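Local structure of hemolysins related proteins containing CBS domains (3HF7) at residues 79-84 with 104-109; 18-23 with 41-46; 28-33 with 55-60; 37-42 with 49-54. The protein is of unknown function, though this piece of it, the CBS-domain pair, binds adenosine monophosphate, and the whole protein may bind flavin adenine dinucleotide. One frame throughout, in Å; residues are numbered along the deposited sequence.

Contact 1. Residues 79-84 with 104-109; sequences IYFVPE and LVVDEY
Leu104 opens the pairing of two parallel strands: its N donates to Tyr80 O (2.8 Å) and its O accepts an almost straight bond from Val82 N (2.9 Å, 171° at the hydrogen). With CG beside the backbone N (chi1 -76°), its side chain runs alongside Phe81, CB lying 3.8 Å from Phe81 CE1, and it crosses Ile79, whose CG2 approaches Leu104 CG to 3.6 Å. That same methyl of Ile79 also sits over one face of the Phe81 ring, near the rim, so the three apolar side chains form one cluster. Val105 points to the other face of the sheet, with Val82, and its CG1 packs on Glu84 CA at 3.8 Å; its backbone bonds go to Gln113 and Gly114 of strand 112-117. Val106 turns back to the first strand, N bonding Val82 O (2.8 Å) and O receiving Glu84 N (2.8 Å). Pro83 suits the position between these bonds, since 81-83 is an outermost strand of the sheet within this chain and needs no N-H there. Past the strand, Asp107 OD2 accepts from Tyr109 N, an Asx turn. Strand 81-83, helix 88-98 and strand 102-106 form the beta-alpha-beta unit of a CBS domain.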
# COMPACT_ATOMS: atom_id res chain seq x y z
N ILE A 79 -7.27 -2.05 -0.58
CA ILE A 79 -6.08 -2.42 -1.29
C ILE A 79 -6.42 -2.91 -2.72
O ILE A 79 -7.42 -3.61 -2.93
CB ILE A 79 -5.34 -3.51 -0.53
CG1 ILE A 79 -5.00 -2.98 0.87
CG2 ILE A 79 -4.11 -3.95 -1.28
CD1 ILE A 79 -4.34 -3.99 1.77
N TYR A 80 -5.61 -2.50 -3.69
CA TYR A 80 -5.66 -3.07 -5.03
C TYR A 80 -4.71 -4.26 -5.13
O TYR A 80 -3.50 -4.13 -4.87
CB TYR A 80 -5.28 -2.01 -6.05
CG TYR A 80 -5.12 -2.50 -7.48
CD1 TYR A 80 -6.12 -3.24 -8.13
CD2 TYR A 80 -3.98 -2.16 -8.21
CE1 TYR A 80 -5.97 -3.67 -9.46
CE2 TYR A 80 -3.82 -2.58 -9.53
CZ TYR A 80 -4.81 -3.33 -10.15
OH TYR A 80 -4.62 -3.72 -11.47
N PHE A 81 -5.26 -5.42 -5.50
CA PHE A 81 -4.48 -6.67 -5.55
C PHE A 81 -4.12 -7.11 -6.95
O PHE A 81 -4.98 -7.15 -7.83
CB PHE A 81 -5.22 -7.78 -4.82
CG PHE A 81 -5.19 -7.63 -3.34
CD1 PHE A 81 -3.99 -7.81 -2.64
CD2 PHE A 81 -6.34 -7.28 -2.64
CE1 PHE A 81 -3.93 -7.66 -1.28
CE2 PHE A 81 -6.30 -7.12 -1.26
CZ PHE A 81 -5.09 -7.33 -0.58
N VAL A 82 -2.84 -7.44 -7.14
CA VAL A 82 -2.27 -7.84 -8.43
C VAL A 82 -1.74 -9.27 -8.32
O VAL A 82 -0.89 -9.55 -7.48
CB VAL A 82 -1.06 -6.94 -8.79
CG1 VAL A 82 -0.37 -7.42 -10.07
CG2 VAL A 82 -1.50 -5.50 -8.93
N PRO A 83 -2.21 -10.19 -9.19
CA PRO A 83 -1.68 -11.56 -9.12
C PRO A 83 -0.16 -11.61 -9.26
O PRO A 83 0.45 -10.75 -9.91
CB PRO A 83 -2.33 -12.25 -10.32
CG PRO A 83 -3.56 -11.47 -10.59
CD PRO A 83 -3.21 -10.04 -10.26
N GLU A 84 0.45 -12.60 -8.61
CA GLU A 84 1.87 -12.88 -8.79
C GLU A 84 2.18 -13.15 -10.26
O GLU A 84 1.44 -13.87 -10.94
CB GLU A 84 2.27 -14.08 -7.93
CG GLU A 84 3.54 -14.82 -8.37
CD GLU A 84 3.25 -16.02 -9.29
OE1 GLU A 84 3.86 -16.08 -10.40
OE2 GLU A 84 2.44 -16.91 -8.92
N LEU A 104 -0.77 -4.37 -4.17
CA LEU A 104 -0.12 -5.42 -3.41
C LEU A 104 -0.12 -6.65 -4.28
O LEU A 104 -1.18 -7.06 -4.79
CB LEU A 104 -0.85 -5.67 -2.09
CG LEU A 104 -0.57 -4.59 -1.04
CD1 LEU A 104 -1.02 -5.09 0.32
CD2 LEU A 104 0.90 -4.19 -1.01
N VAL A 105 1.08 -7.21 -4.47
CA VAL A 105 1.25 -8.43 -5.26
C VAL A 105 0.92 -9.65 -4.43
O VAL A 105 1.45 -9.84 -3.34
CB VAL A 105 2.66 -8.59 -5.84
CG1 VAL A 105 2.83 -9.98 -6.48
CG2 VAL A 105 2.93 -7.49 -6.85
N VAL A 106 0.04 -10.47 -4.97
CA VAL A 106 -0.54 -11.55 -4.21
C VAL A 106 -0.52 -12.90 -4.92
O VAL A 106 -0.69 -13.02 -6.13
CB VAL A 106 -1.94 -11.15 -3.69
CG1 VAL A 106 -3.03 -11.78 -4.54
CG2 VAL A 106 -2.09 -11.53 -2.25
N ASP A 107 -0.29 -13.91 -4.10
CA ASP A 107 -0.32 -15.31 -4.41
C ASP A 107 -1.67 -15.78 -4.87
O ASP A 107 -2.65 -15.05 -4.75
CB ASP A 107 -0.15 -16.00 -3.08
CG ASP A 107 0.74 -17.13 -3.15
OD1 ASP A 107 1.78 -17.00 -3.84
OD2 ASP A 107 0.42 -18.15 -2.51
N GLU A 108 -1.75 -17.03 -5.31
CA GLU A 108 -3.05 -17.66 -5.50
C GLU A 108 -3.55 -18.20 -4.18
O GLU A 108 -4.67 -18.69 -4.09
CB GLU A 108 -2.98 -18.78 -6.51
CG GLU A 108 -1.64 -18.90 -7.17
CD GLU A 108 -0.79 -19.94 -6.51
OE1 GLU A 108 0.38 -20.10 -6.92
OE2 GLU A 108 -1.30 -20.61 -5.59
N TYR A 109 -2.73 -18.11 -3.14
CA TYR A 109 -3.21 -18.46 -1.81
C TYR A 109 -3.61 -17.24 -1.01
O TYR A 109 -4.06 -17.35 0.13
CB TYR A 109 -2.20 -19.35 -1.08
CG TYR A 109 -2.09 -20.69 -1.78
CD1 TYR A 109 -3.05 -21.68 -1.57
CD2 TYR A 109 -1.06 -20.94 -2.70
CE1 TYR A 109 -2.98 -22.88 -2.24
CE2 TYR A 109 -0.97 -22.15 -3.38
CZ TYR A 109 -1.95 -23.12 -3.14
OH TYR A 109 -1.89 -24.35 -3.79

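Contact 2. Residues 18-23 with 41-46; sequences DINDDW and YRDSLD
Asp18 meets Tyr41 first through its CB, which lies 3.5 Å from ring atom CE1; its backbone N stands over one face of the ring, toward the rim. With CG anti to the backbone N (chi1 -163°), the carboxylate extends past the tyrosine to the loop beyond it. There OD1 takes two N-H groups from opposite faces of the carboxylate plane: Asp43 N at 2.7 Å, across the contact, and Asn20 N at 3.1 Å, which makes an Asx turn. OD2, the last atom, lies 3.5 Å from Asp43 CA. The backbones are also joined, since Ile19 N donates to Tyr41 O (2.6 Å), extending the parallel pairing of strands 16-18 and 37-41 by one bond. Asn20 lays its OD1 against the aliphatic CG of Arg42, and its ND2 makes a weak and doubtful bond to Asp43 OD1, while the guanidinium of Arg42 pairs with Asp47. A short acidic side chain is well matched to this place, because one oxygen can hold amides of both loops. Those two N-H dipoles probably offset the cost of setting two carboxylates close together, Asp18 OD2 and Asp43 OD1 being 4.3 Å apart.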
# COMPACT_ATOMS: atom_id res chain seq x y z
N ASP A 18 0.66 -1.97 12.00
CA ASP A 18 -0.20 -2.85 12.76
C ASP A 18 -1.19 -1.98 13.49
O ASP A 18 -0.82 -1.20 14.38
CB ASP A 18 0.62 -3.67 13.76
CG ASP A 18 -0.12 -4.87 14.27
OD1 ASP A 18 -1.35 -4.96 14.02
OD2 ASP A 18 0.52 -5.74 14.91
N ILE A 19 -2.45 -2.10 13.11
CA ILE A 19 -3.47 -1.30 13.77
C ILE A 19 -3.77 -1.84 15.17
O ILE A 19 -4.60 -1.27 15.88
CB ILE A 19 -4.76 -1.15 12.92
CG1 ILE A 19 -5.60 -2.42 12.95
CG2 ILE A 19 -4.40 -0.75 11.50
CD1 ILE A 19 -6.94 -2.23 12.27
N ASN A 20 -3.08 -2.91 15.56
CA ASN A 20 -3.13 -3.39 16.95
C ASN A 20 -2.29 -2.60 17.96
O ASN A 20 -2.55 -2.67 19.16
CB ASN A 20 -2.81 -4.88 17.05
CG ASN A 20 -3.99 -5.75 16.68
OD1 ASN A 20 -5.13 -5.29 16.61
ND2 ASN A 20 -3.73 -7.04 16.44
N ASP A 21 -1.29 -1.84 17.50
CA ASP A 21 -0.50 -1.02 18.42
C ASP A 21 -1.32 0.01 19.20
O ASP A 21 -2.38 0.44 18.75
CB ASP A 21 0.64 -0.34 17.69
CG ASP A 21 1.59 -1.32 17.06
OD1 ASP A 21 2.20 -1.00 16.02
OD2 ASP A 21 1.72 -2.44 17.61
N ASP A 22 -0.85 0.40 20.38
CA ASP A 22 -1.51 1.44 21.13
C ASP A 22 -1.49 2.69 20.27
O ASP A 22 -0.59 2.88 19.46
CB ASP A 22 -0.81 1.72 22.45
CG ASP A 22 0.65 2.08 22.26
OD1 ASP A 22 1.41 1.24 21.75
OD2 ASP A 22 1.03 3.21 22.61
N TRP A 23 -2.48 3.53 20.47
CA TRP A 23 -2.73 4.63 19.58
C TRP A 23 -1.56 5.58 19.39
O TRP A 23 -1.24 5.94 18.25
CB TRP A 23 -3.96 5.39 20.05
CG TRP A 23 -4.32 6.52 19.17
CD1 TRP A 23 -4.32 7.84 19.50
CD2 TRP A 23 -4.70 6.46 17.78
NE1 TRP A 23 -4.70 8.61 18.42
CE2 TRP A 23 -4.94 7.79 17.35
CE3 TRP A 23 -4.88 5.41 16.86
CZ2 TRP A 23 -5.34 8.10 16.05
CZ3 TRP A 23 -5.28 5.73 15.57
CH2 TRP A 23 -5.50 7.06 15.17
N TYR A 41 -2.79 -2.93 8.61
CA TYR A 41 -3.12 -4.34 8.83
C TYR A 41 -3.31 -4.66 10.32
O TYR A 41 -2.91 -3.88 11.21
CB TYR A 41 -2.01 -5.23 8.26
CG TYR A 41 -0.66 -5.01 8.92
CD1 TYR A 41 -0.35 -5.59 10.16
CD2 TYR A 41 0.31 -4.23 8.30
CE1 TYR A 41 0.89 -5.38 10.75
CE2 TYR A 41 1.54 -4.01 8.89
CZ TYR A 41 1.82 -4.58 10.10
OH TYR A 41 3.06 -4.36 10.65
N ARG A 42 -3.89 -5.82 10.58
CA ARG A 42 -4.04 -6.29 11.93
C ARG A 42 -3.09 -7.48 12.12
O ARG A 42 -3.29 -8.56 11.54
CB ARG A 42 -5.49 -6.68 12.14
CG ARG A 42 -6.00 -6.60 13.57
CD ARG A 42 -7.52 -6.80 13.59
NE ARG A 42 -7.96 -7.55 12.41
CZ ARG A 42 -8.86 -7.13 11.51
NH1 ARG A 42 -9.49 -5.96 11.65
NH2 ARG A 42 -9.16 -7.91 10.48
N ASP A 43 -2.03 -7.28 12.92
CA ASP A 43 -1.10 -8.34 13.32
C ASP A 43 0.05 -8.60 12.36
O ASP A 43 1.22 -8.59 12.74
CB ASP A 43 -1.82 -9.66 13.56
CG ASP A 43 -2.64 -9.64 14.83
OD1 ASP A 43 -2.21 -8.96 15.78
OD2 ASP A 43 -3.70 -10.31 14.87
N SER A 44 -0.31 -8.86 11.11
CA SER A 44 0.69 -9.09 10.08
C SER A 44 0.06 -8.99 8.69
O SER A 44 -1.16 -8.87 8.55
CB SER A 44 1.35 -10.47 10.25
OG SER A 44 0.49 -11.51 9.80
N LEU A 45 0.91 -9.09 7.68
CA LEU A 45 0.49 -9.02 6.30
C LEU A 45 -0.36 -10.22 5.88
O LEU A 45 -0.75 -10.35 4.72
CB LEU A 45 1.71 -8.82 5.40
CG LEU A 45 2.22 -7.37 5.48
CD1 LEU A 45 3.56 -7.17 4.77
CD2 LEU A 45 1.16 -6.37 4.98
N ASP A 46 -0.67 -11.08 6.84
CA ASP A 46 -1.67 -12.10 6.62
C ASP A 46 -3.03 -11.48 6.69
O ASP A 46 -4.02 -12.10 6.29
CB ASP A 46 -1.58 -13.14 7.71
CG ASP A 46 -0.39 -14.03 7.55
OD1 ASP A 46 0.34 -13.90 6.52
OD2 ASP A 46 -0.20 -14.86 8.45

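Contact 3. Residues 28-33 with 55-60; sequences RQLTHS and REAYRL
Tyr58 reaches over from helix 54-61 to the C-terminal end of helix 23-31 and makes the polar part of this contact. Its OH donates to Leu30 O (2.7 Å), which lies at the edge of the ring near its plane; the hydroxyl meets this oxygen well off the C=O direction, at 128°. The same carbonyl accepts Ser33 N at 3.1 Å, and Thr31 O is also close to the hydroxyl, 2.9 Å from Tyr58 OH. Ser33 turns its OG to the backbone O of His35, an AMP-binding residue. In Tyr58, CG lies anti to the carbonyl carbon (chi1 -74°), and from there the phenol extends to the end of the other helix, a reach that suits tyrosine to this position. The apolar part lies deeper. Leu30 CD2 packs on Ala57 CB at 3.9 Å, where a single methyl lets the leucine branch come near the second helix, and Leu30 CG lies 4.2 Å from Tyr58 CE1. Thr31 CA approaches the same ring obliquely. Leu30 O thus accepts from both Ser33 N and Tyr58 OH, the hydroxyl being a second donor at the helix end, and the helix dipole may make this oxygen a somewhat stronger acceptor for it.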
# COMPACT_ATOMS: atom_id res chain seq x y z
N ARG A 28 2.64 7.84 15.95
CA ARG A 28 4.07 8.04 15.81
C ARG A 28 4.53 7.42 14.48
O ARG A 28 5.27 8.05 13.73
CB ARG A 28 4.81 7.43 17.00
CG ARG A 28 6.26 7.91 17.17
CD ARG A 28 6.89 7.41 18.48
NE ARG A 28 6.62 5.98 18.71
CZ ARG A 28 5.91 5.47 19.72
NH1 ARG A 28 5.39 6.26 20.66
NH2 ARG A 28 5.73 4.16 19.80
N GLN A 29 4.05 6.20 14.17
CA GLN A 29 4.45 5.52 12.93
C GLN A 29 3.95 6.25 11.69
O GLN A 29 4.66 6.37 10.68
CB GLN A 29 3.93 4.09 12.91
CG GLN A 29 4.72 3.12 13.75
CD GLN A 29 4.07 1.76 13.79
OE1 GLN A 29 4.03 1.04 12.78
NE2 GLN A 29 3.53 1.40 14.95
N LEU A 30 2.71 6.71 11.78
CA LEU A 30 2.07 7.42 10.69
C LEU A 30 2.86 8.67 10.34
O LEU A 30 3.26 8.86 9.21
CB LEU A 30 0.66 7.77 11.12
CG LEU A 30 -0.26 8.36 10.07
CD1 LEU A 30 -0.53 7.31 9.04
CD2 LEU A 30 -1.53 8.78 10.75
N THR A 31 3.12 9.50 11.34
CA THR A 31 3.87 10.74 11.13
C THR A 31 5.31 10.53 10.65
O THR A 31 5.90 11.43 10.09
CB THR A 31 3.86 11.62 12.40
OG1 THR A 31 4.50 10.93 13.47
CG2 THR A 31 2.44 11.96 12.81
N HIS A 32 5.86 9.33 10.90
CA HIS A 32 7.23 8.98 10.51
C HIS A 32 7.28 8.14 9.23
O HIS A 32 8.34 7.60 8.88
CB HIS A 32 7.94 8.20 11.63
CG HIS A 32 8.37 9.06 12.78
ND1 HIS A 32 7.47 9.71 13.60
CD2 HIS A 32 9.60 9.39 13.24
CE1 HIS A 32 8.12 10.39 14.52
NE2 HIS A 32 9.42 10.22 14.33
N SER A 33 6.14 8.04 8.54
CA SER A 33 6.04 7.23 7.32
C SER A 33 7.03 7.69 6.25
O SER A 33 7.02 8.85 5.85
CB SER A 33 4.61 7.29 6.77
OG SER A 33 4.53 6.69 5.49
N ARG A 55 -0.53 11.55 3.24
CA ARG A 55 -0.81 12.98 3.07
C ARG A 55 -2.23 13.32 3.48
O ARG A 55 -2.48 14.38 4.04
CB ARG A 55 -0.58 13.42 1.62
CG ARG A 55 -1.34 14.68 1.22
CD ARG A 55 -0.58 15.50 0.20
NE ARG A 55 -1.14 15.36 -1.14
CZ ARG A 55 -0.78 14.42 -2.01
NH1 ARG A 55 0.15 13.49 -1.71
NH2 ARG A 55 -1.38 14.41 -3.19
N GLU A 56 -3.15 12.42 3.18
CA GLU A 56 -4.53 12.55 3.58
C GLU A 56 -4.69 12.49 5.09
O GLU A 56 -5.47 13.26 5.68
CB GLU A 56 -5.32 11.40 2.97
CG GLU A 56 -6.61 11.80 2.33
CD GLU A 56 -7.21 13.02 2.95
OE1 GLU A 56 -8.20 12.88 3.71
OE2 GLU A 56 -6.69 14.13 2.68
N ALA A 57 -3.97 11.57 5.73
CA ALA A 57 -4.09 11.37 7.16
C ALA A 57 -3.58 12.60 7.89
O ALA A 57 -4.24 13.13 8.80
CB ALA A 57 -3.30 10.13 7.58
N TYR A 58 -2.41 13.06 7.46
CA TYR A 58 -1.79 14.27 7.97
C TYR A 58 -2.76 15.42 7.89
O TYR A 58 -2.92 16.17 8.84
CB TYR A 58 -0.58 14.61 7.12
CG TYR A 58 0.59 13.73 7.36
CD1 TYR A 58 0.49 12.63 8.22
CD2 TYR A 58 1.79 13.97 6.71
CE1 TYR A 58 1.58 11.80 8.44
CE2 TYR A 58 2.90 13.14 6.92
CZ TYR A 58 2.78 12.06 7.79
OH TYR A 58 3.86 11.23 8.00
N ARG A 59 -3.39 15.55 6.73
CA ARG A 59 -4.36 16.58 6.48
C ARG A 59 -5.46 16.48 7.54
O ARG A 59 -5.80 17.48 8.16
CB ARG A 59 -4.94 16.44 5.07
CG ARG A 59 -5.79 17.61 4.64
CD ARG A 59 -6.67 17.23 3.47
NE ARG A 59 -8.05 17.65 3.71
CZ ARG A 59 -9.04 16.83 4.11
NH1 ARG A 59 -10.27 17.31 4.31
NH2 ARG A 59 -8.81 15.52 4.28
N LEU A 60 -5.98 15.28 7.75
CA LEU A 60 -7.08 15.11 8.70
C LEU A 60 -6.66 15.43 10.13
O LEU A 60 -7.44 16.00 10.92
CB LEU A 60 -7.64 13.70 8.60
CG LEU A 60 -8.32 13.47 7.26
CD1 LEU A 60 -8.48 12.00 6.98
CD2 LEU A 60 -9.66 14.18 7.21

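Contact 4. Residues 37-42 with 49-54. With AMP (adenosine monophosphate), chain B.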
# COMPACT_ATOMS: atom_id res chain seq x y z
N ARG A 37 2.01 6.24 0.52
CA ARG A 37 0.95 5.32 0.93
C ARG A 37 1.54 4.27 1.86
O ARG A 37 2.71 3.94 1.77
CB ARG A 37 0.28 4.66 -0.28
CG ARG A 37 0.22 5.48 -1.56
CD ARG A 37 -1.07 6.27 -1.68
NE ARG A 37 -2.04 5.75 -2.66
CZ ARG A 37 -2.31 6.35 -3.83
NH1 ARG A 37 -1.65 7.45 -4.14
NH2 ARG A 37 -3.22 5.84 -4.68
N ILE A 38 0.73 3.74 2.78
CA ILE A 38 1.21 2.67 3.67
C ILE A 38 0.08 1.73 4.03
O ILE A 38 -1.07 2.14 4.10
CB ILE A 38 1.81 3.20 4.98
CG1 ILE A 38 0.87 4.22 5.61
CG2 ILE A 38 3.21 3.74 4.74
CD1 ILE A 38 0.55 3.92 7.02
N VAL A 39 0.44 0.48 4.30
CA VAL A 39 -0.54 -0.57 4.53
C VAL A 39 -1.02 -0.53 5.97
O VAL A 39 -0.21 -0.42 6.90
CB VAL A 39 -0.00 -1.99 4.16
CG1 VAL A 39 -1.11 -3.04 4.23
CG2 VAL A 39 0.63 -2.01 2.78
N LEU A 40 -2.33 -0.58 6.15
CA LEU A 40 -2.93 -0.81 7.46
C LEU A 40 -3.28 -2.29 7.56
O LEU A 40 -3.96 -2.84 6.69
CB LEU A 40 -4.18 0.06 7.63
CG LEU A 40 -4.00 1.58 7.51
CD1 LEU A 40 -5.36 2.27 7.73
CD2 LEU A 40 -2.93 2.13 8.48
N TYR A 41 -2.79 -2.93 8.61
CA TYR A 41 -3.12 -4.34 8.83
C TYR A 41 -3.31 -4.66 10.32
O TYR A 41 -2.91 -3.88 11.21
CB TYR A 41 -2.01 -5.23 8.26
CG TYR A 41 -0.66 -5.01 8.92
CD1 TYR A 41 -0.35 -5.59 10.16
CD2 TYR A 41 0.31 -4.23 8.30
CE1 TYR A 41 0.89 -5.38 10.75
CE2 TYR A 41 1.54 -4.01 8.89
CZ TYR A 41 1.82 -4.58 10.10
OH TYR A 41 3.06 -4.36 10.65
N ARG A 42 -3.89 -5.82 10.58
CA ARG A 42 -4.04 -6.29 11.93
C ARG A 42 -3.09 -7.48 12.12
O ARG A 42 -3.29 -8.56 11.54
CB ARG A 42 -5.49 -6.68 12.14
CG ARG A 42 -6.00 -6.60 13.57
CD ARG A 42 -7.52 -6.80 13.59
NE ARG A 42 -7.96 -7.55 12.41
CZ ARG A 42 -8.86 -7.13 11.51
NH1 ARG A 42 -9.49 -5.96 11.65
NH2 ARG A 42 -9.16 -7.91 10.48
N ILE A 49 -5.52 -4.75 5.52
CA ILE A 49 -6.87 -4.21 5.56
C ILE A 49 -7.12 -3.12 4.51
O ILE A 49 -8.11 -3.18 3.78
CB ILE A 49 -7.20 -3.67 6.96
CG1 ILE A 49 -6.98 -4.77 7.98
CG2 ILE A 49 -8.63 -3.11 6.98
CD1 ILE A 49 -7.94 -4.75 9.13
N SER A 50 -6.23 -2.14 4.45
CA SER A 50 -6.41 -1.02 3.54
C SER A 50 -5.10 -0.32 3.23
O SER A 50 -4.07 -0.58 3.85
CB SER A 50 -7.41 -0.04 4.14
OG SER A 50 -7.09 0.20 5.50
N MET A 51 -5.14 0.54 2.22
CA MET A 51 -3.99 1.34 1.84
C MET A 51 -4.31 2.79 2.18
O MET A 51 -5.35 3.30 1.79
CB MET A 51 -3.69 1.15 0.35
CG MET A 51 -2.41 1.77 -0.11
SD MET A 51 -0.92 0.87 0.37
CE MET A 51 -1.19 -0.68 -0.52
N LEU A 52 -3.43 3.43 2.95
CA LEU A 52 -3.74 4.74 3.53
C LEU A 52 -2.82 5.76 2.90
O LEU A 52 -1.59 5.59 2.93
CB LEU A 52 -3.53 4.70 5.05
CG LEU A 52 -4.07 5.74 6.05
CD1 LEU A 52 -2.98 6.65 6.58
CD2 LEU A 52 -5.27 6.54 5.54
N ARG A 53 -3.42 6.80 2.32
CA ARG A 53 -2.62 7.88 1.78
C ARG A 53 -2.21 8.72 2.95
O ARG A 53 -3.05 9.33 3.61
CB ARG A 53 -3.40 8.69 0.76
CG ARG A 53 -3.67 7.88 -0.47
CD ARG A 53 -4.60 8.56 -1.42
NE ARG A 53 -5.99 8.36 -1.03
CZ ARG A 53 -6.76 9.33 -0.52
NH1 ARG A 53 -6.26 10.55 -0.36
NH2 ARG A 53 -8.02 9.06 -0.19
N VAL A 54 -0.92 8.69 3.24
CA VAL A 54 -0.36 9.40 4.39
C VAL A 54 -0.74 10.89 4.39
O VAL A 54 -1.25 11.41 5.40
CB VAL A 54 1.18 9.20 4.45
CG1 VAL A 54 1.76 9.87 5.64
CG2 VAL A 54 1.50 7.72 4.53
P AMP B . 6.96 7.32 -2.32
O1P AMP B . 8.09 7.18 -1.30
O2P AMP B . 5.58 7.02 -1.81
O3P AMP B . 7.01 8.56 -3.17
O5' AMP B . 7.25 6.16 -3.41
C5' AMP B . 8.58 5.83 -3.85
C4' AMP B . 8.71 4.33 -4.12
O4' AMP B . 8.93 3.61 -2.91
C3' AMP B . 7.47 3.70 -4.77
O3' AMP B . 7.51 3.69 -6.21
C2' AMP B . 7.45 2.30 -4.22
O2' AMP B . 8.15 1.41 -5.07
C1' AMP B . 8.20 2.37 -2.90
N9 AMP B . 7.14 2.33 -1.85
C8 AMP B . 6.04 3.10 -1.88
N7 AMP B . 5.24 2.85 -0.83
C5 AMP B . 5.81 1.89 -0.10
C6 AMP B . 5.45 1.18 1.14
N6 AMP B . 4.30 1.49 1.80
N1 AMP B . 6.31 0.24 1.59
C2 AMP B . 7.46 -0.06 0.93
N3 AMP B . 7.83 0.55 -0.21
C4 AMP B . 7.07 1.53 -0.77
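Ile38 meets Val54 with its CG1 held between the backbone N and the carbonyl carbon (chi1 49°), which sets this branch across the valine; Ile38 CG1 lies 3.7 Å from Val54 CG2. Arg37 bends sharply at chi2 (-93°) and again at chi3, bringing its chain alongside Arg53; Arg53 CD stands 3.9 Å above the centre of the Arg37 guanidinium, and the two guanidinium planes are nearly perpendicular. Arg53 has its own counter-ion in Asp77. The backbones pair antiparallel: Ile38 and Leu52 exchange two bonds, and Leu40 N donates to Ser50 O. Leu40 O then receives both Ile49 N (2.7 Å) and Ser50 N (3.3 Å), a classic beta bulge. Val39 CG2 meets Met51 CE at 4.0 Å on one face, and Leu40 CG meets Leu52 CB at 4.0 Å on the other; flexible methionine and branched leucine fill these buried places. At the strand's start, Arg37 O accepts N6 of the AMP adenine (2.9 Å), a backbone reading of the amino group. Strand 37-41 is central in its sheet, with 16-18 on its other side; Leu30 of helix 23-31 covers Ile38 and Leu52, while Arg37 and Met51 face strand 102-106.

Contact 4, the hairpin, is the hub: it touches the other three, and its centre lies about 6 Å from the centre of the chain. The centres of contacts 2 and 4 are about 10 Å apart, and the two share Tyr41 and Arg42; the centres of contacts 3 and 4 are about 11 Å apart, contact 3 being a helix pair flanking the same sheet. Along the chain the segments of contacts 2 and 3 alternate, the hairpin lies between the two segments of contact 3, and contact 1 comes last. Contact 1 belongs to the other sheet; its Ile79 and Leu104 pack against the hairpin, so the two sheets meet there. AMP draws its partners from both halves, including Gly36 and Asp120, as expected of a CBS pair.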